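Local coordinates for protein allantoicase (Saccharomyces cerevisiae, PDB 1O59) that hydrolyses allantoate to (S)-ureidoglycolate and urea, a step of allantoin degradation that lets yeast use purines as a secondary nitrogen source, at residues A[137-140]-A[141-145]. Sequence-based numbering, arbitrary orientation.
Sequences GNIV and EDDSR
A type I beta turn from V140 to D143, followed at once by an Asx turn at D143, shapes the surface loop between strands 124-130 and 147-154 in the first allantoicase repeat. The beta turn is closed by a weak bond from D143 N to V140 O, 3.5 Å long. V140 O also accepts from W146 NE1. The exposed side chains of V140 and D142 lie side by side and point the same way, with V140 CG2 3.3 Å from D142 OD1.

D143 carries most of the polar contacts. Its CG stands anti to the backbone N (chi1 -172°), which brings the carboxylate to R145. D143 OD1 takes R145 N at 2.9 Å on its anti lone pair, making the Asx turn, and R145 NE on its syn lone pair. D143 OD2 takes R145 NH2 in a nearly straight bond (172°). This is a salt bridge: R145 grips the carboxylate side-on through NE and NH2, with both oxygens close to the guanidinium plane, while NH2 lies 18° out of the carboxylate plane. A water bridges D143 OD2 to V140 N. With an alanine in place of D143 the carboxylate is gone, so R145 would probably lose its two-pronged partner, its backbone N the Asx-turn acceptor, and the water one acceptor. R145 NH1 pairs with D132, and L130 of strand 124-130 touches I139, D143 and R145. The buried I139 crosses the arginine at about a right angle, its CD1 3.3 Å from R145 NH2 and 3.9 Å from D143 OD2.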
loop_
_atom_site.group_PDB
_atom_site.type_symbol
_atom_site.label_atom_id
_atom_site.label_comp_id
_atom_site.label_asym_id
_atom_site.label_seq_id
_atom_site.Cartn_x
_atom_site.Cartn_y
_atom_site.Cartn_z
ATOM N N GLY A 137 -24.760 -3.522 2.593
ATOM C CA GLY A 137 -24.962 -2.565 3.658
ATOM C C GLY A 137 -23.681 -2.327 4.425
ATOM O O GLY A 137 -22.660 -2.943 4.157
ATOM N N ASN A 138 -23.736 -1.441 5.395
ATOM C CA ASN A 138 -22.575 -1.237 6.236
ATOM C C ASN A 138 -22.410 -2.342 7.291
ATOM O O ASN A 138 -23.249 -2.513 8.176
ATOM C CB ASN A 138 -22.578 0.177 6.828
ATOM C CG ASN A 138 -22.511 1.246 5.725
ATOM O OD1 ASN A 138 -21.429 1.755 5.410
ATOM N ND2 ASN A 138 -23.662 1.515 5.074
ATOM N N ILE A 139 -21.312 -3.091 7.151
ATOM C CA ILE A 139 -20.961 -4.194 8.057
ATOM C C ILE A 139 -20.953 -3.746 9.518
ATOM O O ILE A 139 -20.482 -2.632 9.841
ATOM C CB ILE A 139 -19.560 -4.823 7.682
ATOM C CG1 ILE A 139 -19.590 -5.538 6.314
ATOM C CG2 ILE A 139 -19.077 -5.788 8.750
ATOM C CD1 ILE A 139 -20.514 -6.696 6.237
ATOM N N VAL A 140 -21.475 -4.632 10.377
ATOM C CA VAL A 140 -21.533 -4.391 11.814
ATOM C C VAL A 140 -20.495 -5.219 12.588
ATOM O O VAL A 140 -19.997 -6.247 12.127
ATOM C CB VAL A 140 -22.947 -4.642 12.394
ATOM C CG1 VAL A 140 -23.963 -3.785 11.674
ATOM C CG2 VAL A 140 -23.351 -6.131 12.328
ATOM N N GLU A 141 -20.200 -4.735 13.789
ATOM C CA GLU A 141 -19.194 -5.332 14.662
ATOM C C GLU A 141 -19.470 -6.809 15.020
ATOM O O GLU A 141 -18.535 -7.596 15.092
ATOM C CB GLU A 141 -19.082 -4.484 15.925
ATOM C CG GLU A 141 -17.883 -4.774 16.790
ATOM C CD GLU A 141 -18.031 -6.006 17.655
ATOM O OE1 GLU A 141 -19.176 -6.339 18.129
ATOM O OE2 GLU A 141 -16.960 -6.636 17.841
ATOM N N ASP A 142 -20.730 -7.181 15.243
ATOM C CA ASP A 142 -21.036 -8.516 15.769
ATOM C C ASP A 142 -21.475 -9.520 14.697
ATOM O O ASP A 142 -22.145 -10.490 14.981
ATOM C CB ASP A 142 -22.065 -8.433 16.898
ATOM C CG ASP A 142 -23.463 -8.086 16.403
ATOM O OD1 ASP A 142 -23.589 -7.632 15.239
ATOM O OD2 ASP A 142 -24.491 -8.236 17.123
ATOM N N ASP A 143 -21.035 -9.282 13.470
ATOM C CA ASP A 143 -21.320 -10.126 12.297
ATOM C C ASP A 143 -20.660 -11.491 12.501
ATOM O O ASP A 143 -19.500 -11.588 12.912
ATOM C CB ASP A 143 -20.735 -9.399 11.084
ATOM C CG ASP A 143 -21.084 -10.017 9.770
ATOM O OD1 ASP A 143 -20.776 -11.196 9.510
ATOM O OD2 ASP A 143 -21.598 -9.323 8.880
ATOM N N SER A 144 -21.392 -12.549 12.215
ATOM C CA SER A 144 -20.896 -13.860 12.514
ATOM C C SER A 144 -19.704 -14.247 11.678
ATOM O O SER A 144 -19.036 -15.226 11.971
ATOM C CB SER A 144 -22.003 -14.877 12.333
ATOM O OG SER A 144 -22.582 -14.782 11.045
ATOM N N ARG A 145 -19.419 -13.479 10.634
ATOM C CA ARG A 145 -18.350 -13.846 9.707
ATOM C C ARG A 145 -16.989 -13.337 10.120
ATOM O O ARG A 145 -16.000 -13.653 9.461
ATOM C CB ARG A 145 -18.670 -13.358 8.300
ATOM C CG ARG A 145 -19.902 -14.024 7.712
ATOM C CD ARG A 145 -20.440 -13.371 6.454
ATOM N NE ARG A 145 -20.801 -11.977 6.699
ATOM C CZ ARG A 145 -21.015 -11.093 5.750
ATOM N NH1 ARG A 145 -20.923 -11.437 4.475
ATOM N NH2 ARG A 145 -21.317 -9.849 6.076
HETATM O O HOH W 1 -22.820 -6.750 8.964
#